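PDB 3DDM: putative mandelate racemase/muconate lactonizing enzyme from Bordetella bronchiseptica, which is of unknown specific function but belongs to the enolase superfamily, in which a capping N-terminal domain packs against a TIM-type barrel. Local coordinates for residues V52-N60 and Q115-A123; L282-L292 and A318-V326. The protein carries 1 engineered substitution. All blocks are in the same frame, centred on the assembly; numbering follows the deposited sequence.

Interaction 1. Residues V52-N60 and Q115-A123; sequences VGWGEVWCN and QAIAGLDIA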
# COMPACT_ATOMS: atom_id res chain seq x y z
N VAL A 52 -4.36 -8.64 29.25
CA VAL A 52 -4.18 -8.93 27.83
C VAL A 52 -5.41 -8.70 26.96
O VAL A 52 -6.54 -8.96 27.37
CB VAL A 52 -3.70 -10.38 27.67
CG1 VAL A 52 -3.68 -10.76 26.19
CG2 VAL A 52 -2.31 -10.52 28.29
N GLY A 53 -5.17 -8.20 25.75
CA GLY A 53 -6.26 -7.95 24.82
C GLY A 53 -5.94 -8.55 23.47
O GLY A 53 -4.79 -8.52 23.04
N TRP A 54 -6.94 -9.10 22.79
CA TRP A 54 -6.70 -9.72 21.49
C TRP A 54 -7.38 -9.05 20.30
O TRP A 54 -8.46 -8.48 20.43
CB TRP A 54 -7.13 -11.19 21.51
CG TRP A 54 -6.33 -12.04 22.43
CD1 TRP A 54 -6.59 -12.30 23.75
CD2 TRP A 54 -5.13 -12.75 22.11
NE1 TRP A 54 -5.62 -13.13 24.26
CE2 TRP A 54 -4.71 -13.42 23.28
CE3 TRP A 54 -4.36 -12.88 20.94
CZ2 TRP A 54 -3.56 -14.21 23.32
CZ3 TRP A 54 -3.21 -13.67 20.98
CH2 TRP A 54 -2.83 -14.33 22.17
N GLY A 55 -6.72 -9.13 19.15
CA GLY A 55 -7.27 -8.55 17.94
C GLY A 55 -6.83 -9.31 16.70
O GLY A 55 -6.04 -10.27 16.79
N GLU A 56 -7.34 -8.90 15.54
CA GLU A 56 -6.99 -9.54 14.28
C GLU A 56 -6.68 -8.47 13.23
O GLU A 56 -7.30 -7.42 13.19
CB GLU A 56 -8.15 -10.42 13.77
CG GLU A 56 -7.73 -11.33 12.63
CD GLU A 56 -8.77 -12.41 12.28
OE1 GLU A 56 -9.37 -13.00 13.20
OE2 GLU A 56 -8.96 -12.67 11.07
N VAL A 57 -5.69 -8.74 12.39
CA VAL A 57 -5.34 -7.79 11.34
C VAL A 57 -5.72 -8.41 10.01
O VAL A 57 -5.22 -9.48 9.66
CB VAL A 57 -3.83 -7.47 11.32
CG1 VAL A 57 -3.53 -6.53 10.16
CG2 VAL A 57 -3.41 -6.84 12.64
N TRP A 58 -6.63 -7.76 9.29
CA TRP A 58 -7.08 -8.24 7.99
C TRP A 58 -5.87 -8.61 7.15
O TRP A 58 -4.86 -7.88 7.12
CB TRP A 58 -7.87 -7.15 7.28
CG TRP A 58 -8.44 -7.60 5.97
CD1 TRP A 58 -9.63 -8.24 5.76
CD2 TRP A 58 -7.82 -7.47 4.68
NE1 TRP A 58 -9.79 -8.53 4.43
CE2 TRP A 58 -8.70 -8.06 3.74
CE3 TRP A 58 -6.62 -6.91 4.22
CZ2 TRP A 58 -8.41 -8.12 2.37
CZ3 TRP A 58 -6.33 -6.97 2.87
CH2 TRP A 58 -7.22 -7.56 1.95
N CYS A 59 -5.95 -9.74 6.44
CA CYS A 59 -4.83 -10.14 5.61
C CYS A 59 -5.17 -11.16 4.54
O CYS A 59 -4.33 -11.97 4.17
CB CYS A 59 -3.69 -10.69 6.49
SG CYS A 59 -4.01 -12.34 7.16
N ASN A 60 -6.40 -11.12 4.03
CA ASN A 60 -6.75 -12.11 3.02
C ASN A 60 -5.93 -11.96 1.75
O ASN A 60 -5.47 -12.96 1.20
CB ASN A 60 -8.25 -12.04 2.69
CG ASN A 60 -9.10 -12.67 3.79
OD1 ASN A 60 -8.86 -13.80 4.20
ND2 ASN A 60 -10.09 -11.92 4.26
N GLN A 115 -4.56 -1.64 8.33
CA GLN A 115 -4.95 -2.97 8.77
C GLN A 115 -4.26 -3.34 10.09
O GLN A 115 -4.91 -3.80 11.04
CB GLN A 115 -4.62 -3.97 7.66
CG GLN A 115 -5.64 -3.97 6.52
CD GLN A 115 -5.01 -4.00 5.13
OE1 GLN A 115 -4.10 -4.78 4.85
NE2 GLN A 115 -5.51 -3.15 4.24
N ALA A 116 -2.95 -3.14 10.15
CA ALA A 116 -2.24 -3.44 11.38
C ALA A 116 -2.80 -2.56 12.49
O ALA A 116 -3.00 -3.03 13.61
CB ALA A 116 -0.75 -3.19 11.19
N ILE A 117 -3.06 -1.30 12.18
CA ILE A 117 -3.59 -0.38 13.18
C ILE A 117 -4.97 -0.84 13.64
O ILE A 117 -5.25 -0.87 14.83
CB ILE A 117 -3.64 1.08 12.63
CG1 ILE A 117 -2.21 1.64 12.53
CG2 ILE A 117 -4.46 1.97 13.55
CD1 ILE A 117 -2.12 3.11 12.09
N ALA A 118 -5.83 -1.22 12.70
CA ALA A 118 -7.17 -1.69 13.06
C ALA A 118 -7.10 -2.91 13.99
O ALA A 118 -7.83 -2.99 14.98
CB ALA A 118 -7.97 -2.03 11.80
N GLY A 119 -6.22 -3.86 13.68
CA GLY A 119 -6.08 -5.03 14.52
C GLY A 119 -5.68 -4.66 15.95
O GLY A 119 -6.19 -5.25 16.91
N LEU A 120 -4.76 -3.70 16.09
CA LEU A 120 -4.31 -3.27 17.42
C LEU A 120 -5.40 -2.52 18.18
O LEU A 120 -5.42 -2.54 19.42
CB LEU A 120 -3.06 -2.41 17.31
CG LEU A 120 -1.77 -3.21 17.09
CD1 LEU A 120 -0.58 -2.29 16.90
CD2 LEU A 120 -1.55 -4.12 18.28
N ASP A 121 -6.31 -1.86 17.46
CA ASP A 121 -7.38 -1.14 18.14
C ASP A 121 -8.37 -2.16 18.71
O ASP A 121 -8.88 -2.00 19.83
CB ASP A 121 -8.11 -0.18 17.20
CG ASP A 121 -9.07 0.74 17.94
OD1 ASP A 121 -10.30 0.49 17.92
OD2 ASP A 121 -8.58 1.72 18.56
N ILE A 122 -8.64 -3.20 17.93
CA ILE A 122 -9.55 -4.25 18.35
C ILE A 122 -9.04 -4.89 19.65
O ILE A 122 -9.82 -5.24 20.52
CB ILE A 122 -9.68 -5.35 17.26
CG1 ILE A 122 -10.49 -4.81 16.07
CG2 ILE A 122 -10.32 -6.59 17.84
CD1 ILE A 122 -10.57 -5.77 14.89
N ALA A 123 -7.72 -5.01 19.77
CA ALA A 123 -7.12 -5.60 20.95
C ALA A 123 -7.14 -4.66 22.16
O ALA A 123 -7.33 -5.10 23.29
CB ALA A 123 -5.68 -6.03 20.65

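Interaction 2. Residues L282-L292 and A318-V326; sequences LAKWGGFSGCL and ASAHLLAAV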
# COMPACT_ATOMS: atom_id res chain seq x y z
N LEU A 282 -14.08 -3.57 10.15
CA LEU A 282 -13.36 -3.10 11.33
C LEU A 282 -11.95 -3.68 11.50
O LEU A 282 -11.13 -3.08 12.20
CB LEU A 282 -14.21 -3.30 12.59
CG LEU A 282 -13.83 -4.31 13.65
CD1 LEU A 282 -14.72 -4.12 14.85
CD2 LEU A 282 -13.98 -5.71 13.10
N ALA A 283 -11.65 -4.80 10.86
CA ALA A 283 -10.30 -5.39 10.95
C ALA A 283 -9.40 -4.85 9.82
O ALA A 283 -8.18 -5.03 9.84
CB ALA A 283 -10.37 -6.91 10.87
N LYS A 284 -10.01 -4.18 8.85
CA LYS A 284 -9.27 -3.61 7.74
C LYS A 284 -8.94 -2.16 8.06
O LYS A 284 -7.82 -1.70 7.80
CB LYS A 284 -10.10 -3.68 6.46
CG LYS A 284 -9.40 -4.37 5.30
CD LYS A 284 -10.32 -4.48 4.09
CE LYS A 284 -9.52 -4.73 2.84
NZ LYS A 284 -10.34 -4.55 1.61
N TRP A 285 -9.90 -1.44 8.63
CA TRP A 285 -9.68 -0.04 8.99
C TRP A 285 -10.41 0.47 10.25
O TRP A 285 -11.53 0.07 10.57
CB TRP A 285 -10.05 0.90 7.83
CG TRP A 285 -9.91 2.34 8.25
CD1 TRP A 285 -8.76 3.07 8.30
CD2 TRP A 285 -10.93 3.17 8.83
NE1 TRP A 285 -8.99 4.30 8.88
CE2 TRP A 285 -10.32 4.38 9.22
CE3 TRP A 285 -12.31 3.00 9.07
CZ2 TRP A 285 -11.03 5.42 9.84
CZ3 TRP A 285 -13.02 4.03 9.68
CH2 TRP A 285 -12.37 5.23 10.06
N GLY A 286 -9.73 1.38 10.96
CA GLY A 286 -10.28 2.00 12.15
C GLY A 286 -10.54 1.19 13.39
O GLY A 286 -10.43 1.72 14.51
N GLY A 287 -10.88 -0.08 13.23
CA GLY A 287 -11.17 -0.90 14.39
C GLY A 287 -12.45 -0.34 14.99
O GLY A 287 -13.27 0.23 14.28
N PHE A 288 -12.62 -0.49 16.30
CA PHE A 288 -13.81 0.02 16.96
C PHE A 288 -13.77 1.54 17.03
O PHE A 288 -14.73 2.23 16.69
CB PHE A 288 -13.93 -0.57 18.36
CG PHE A 288 -14.24 -2.03 18.37
CD1 PHE A 288 -15.48 -2.49 17.91
CD2 PHE A 288 -13.32 -2.95 18.88
CE1 PHE A 288 -15.80 -3.84 17.96
CE2 PHE A 288 -13.63 -4.30 18.94
CZ PHE A 288 -14.88 -4.76 18.47
N SER A 289 -12.63 2.06 17.48
CA SER A 289 -12.47 3.50 17.59
C SER A 289 -12.92 4.21 16.31
O SER A 289 -13.59 5.25 16.37
CB SER A 289 -11.01 3.83 17.88
OG SER A 289 -10.57 3.08 19.00
N GLY A 290 -12.58 3.64 15.16
CA GLY A 290 -12.96 4.25 13.91
C GLY A 290 -14.33 3.86 13.37
O GLY A 290 -15.10 4.72 12.95
N CYS A 291 -14.65 2.57 13.41
CA CYS A 291 -15.92 2.10 12.86
C CYS A 291 -17.20 2.32 13.65
O CYS A 291 -18.27 2.40 13.04
CB CYS A 291 -15.79 0.62 12.49
SG CYS A 291 -14.54 0.27 11.21
N LEU A 292 -17.12 2.41 14.97
CA LEU A 292 -18.34 2.64 15.75
C LEU A 292 -19.00 3.94 15.29
O LEU A 292 -20.18 3.95 14.92
CB LEU A 292 -18.04 2.70 17.25
CG LEU A 292 -19.23 2.93 18.20
CD1 LEU A 292 -20.31 1.86 17.99
CD2 LEU A 292 -18.73 2.94 19.67
N ALA A 318 -15.21 -9.86 16.64
CA ALA A 318 -15.12 -8.42 16.81
C ALA A 318 -16.23 -7.72 16.03
O ALA A 318 -16.80 -6.73 16.49
CB ALA A 318 -13.77 -7.91 16.34
N SER A 319 -16.54 -8.24 14.84
CA SER A 319 -17.59 -7.67 14.01
C SER A 319 -18.98 -7.93 14.58
O SER A 319 -19.86 -7.07 14.50
CB SER A 319 -17.51 -8.24 12.59
OG SER A 319 -16.24 -7.96 12.03
N ALA A 320 -19.17 -9.11 15.15
CA ALA A 320 -20.47 -9.45 15.73
C ALA A 320 -20.76 -8.49 16.88
O ALA A 320 -21.89 -8.02 17.05
CB ALA A 320 -20.45 -10.89 16.23
N HIS A 321 -19.74 -8.17 17.66
CA HIS A 321 -19.94 -7.26 18.77
C HIS A 321 -20.31 -5.86 18.31
O HIS A 321 -21.21 -5.23 18.88
CB HIS A 321 -18.70 -7.23 19.64
CG HIS A 321 -18.61 -8.41 20.55
ND1 HIS A 321 -19.25 -8.45 21.77
CD2 HIS A 321 -18.04 -9.62 20.38
CE1 HIS A 321 -19.07 -9.64 22.31
NE2 HIS A 321 -18.34 -10.37 21.49
N LEU A 322 -19.63 -5.37 17.27
CA LEU A 322 -19.94 -4.05 16.78
C LEU A 322 -21.38 -4.00 16.27
O LEU A 322 -22.12 -3.09 16.61
CB LEU A 322 -18.97 -3.63 15.67
CG LEU A 322 -19.20 -2.20 15.17
CD1 LEU A 322 -19.44 -1.27 16.35
CD2 LEU A 322 -18.03 -1.74 14.36
N LEU A 323 -21.78 -4.99 15.47
CA LEU A 323 -23.14 -5.03 14.95
C LEU A 323 -24.18 -5.07 16.07
O LEU A 323 -25.28 -4.53 15.93
CB LEU A 323 -23.35 -6.24 14.04
CG LEU A 323 -24.79 -6.39 13.51
CD1 LEU A 323 -25.21 -5.12 12.76
CD2 LEU A 323 -24.88 -7.61 12.61
N ALA A 324 -23.85 -5.73 17.17
CA ALA A 324 -24.78 -5.82 18.29
C ALA A 324 -24.90 -4.44 18.93
O ALA A 324 -25.99 -4.03 19.34
CB ALA A 324 -24.29 -6.85 19.31
N ALA A 325 -23.79 -3.72 18.99
CA ALA A 325 -23.78 -2.38 19.57
C ALA A 325 -24.50 -1.37 18.66
O ALA A 325 -25.01 -0.36 19.14
CB ALA A 325 -22.34 -1.93 19.83
N VAL A 326 -24.55 -1.65 17.36
CA VAL A 326 -25.22 -0.78 16.40
C VAL A 326 -26.20 -1.64 15.61
O VAL A 326 -26.03 -1.88 14.41
CB VAL A 326 -24.22 -0.13 15.42
CG1 VAL A 326 -24.93 0.89 14.56
CG2 VAL A 326 -23.08 0.52 16.19

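Interaction 1. Residues V52-N60 and Q115-A123
Q115 lies beside W58 and against V57, at the far end of segment 52-60 from G53. Q115 CB rests on V57 CG1 at 3.7 Å. Q115 CG, set beside its own backbone N (chi1 -78°), passes W58 CB at 4.0 Å, and a bend at chi2 brings the amide to the indole. There Q115 CD lies 3.4 Å from W58 CE3, and Q115 OE1 meets the ring edge in its plane, the amide and indole being turned 75° apart. The polar end is held from elsewhere: R69 donates to OE1, while NE2 makes a weak hydrogen bond to T107 O of the second subunit. A long side chain suits this spot, apolar along its stem and polar at its tip.

Farther along, small residues let strand and helix meet backbone to backbone, their axes 5.7 Å apart. G53 CA faces A123 O at 3.4 Å, and A123 CA faces W54 O at 3.2 Å, both as CA-H...O contacts. G119, lacking a side chain, sits against E56 O, and I122 CG2 covers G55 CA at 3.6 Å. A CB on G53, G55 or G119 would clash with the opposing segment, so glycine at these sites is what permits so close an approach, with weak CH...O and van der Waals contacts joining the two elements.

Interaction 2. Residues L282-L292 and A318-V326
L322 reaches from helix 313-325 into a pocket formed by L282, F288, C291 and L292. Its CG stands anti to the backbone N (chi1 -177°), which carries the side chain toward helix 287-300, and chi2 of 44° then turns the two methyls to separate partners: L322 CD1 meets L292 CD1 at 3.6 Å, while L322 CD2 turns to C291 CB at 3.8 Å and to L282 CD1 at 4.1 Å. Leucine suits the place because its two methyls can meet different partners at once.

L292 CD1 meets V326 CG2 as well, again at 3.6 Å. In F288, chi1 of -69° carries the ring toward helix 313-325, where its edge, at CE1 and CZ, meets A318 O, the F288 CE1 to A318 O distance being 3.4 Å. CE1 also passes L322 CB, while CZ touches A318 CB. L282 CD1 lies over one ring face, offset toward the rim, and L282 CD2 reaches A318 CB at 3.9 Å.

Helices 287-300 and 313-325 follow one another in the barrel, joined through strand 304-309, on which L322 packs at Y305. From the capping domain, helix 110-131 touches the same cluster, with I122 on L282 and C125 on F288.

In the fold
Interaction 1 belongs to the N-terminal domain and interaction 2 to the barrel, yet their centres are only about 11 Å apart and they meet directly across the domain interface. W58 N probably donates to A283 O at 3.2 Å, and D121 OD2 of helix 110-131 probably hydrogen-bonds S289 OG of helix 287-300 (2.5 Å). A118 CB packs on L282 O at 3.4 Å. K284 engages the W58 indole in a cation-pi contact and E258 in a salt bridge, while E56 accepts from G315 N and A312 N and hydrogen-bonds Y309 OH. Relatives in this superfamily place the active site between barrel and cap, so this interface probably lies close to it.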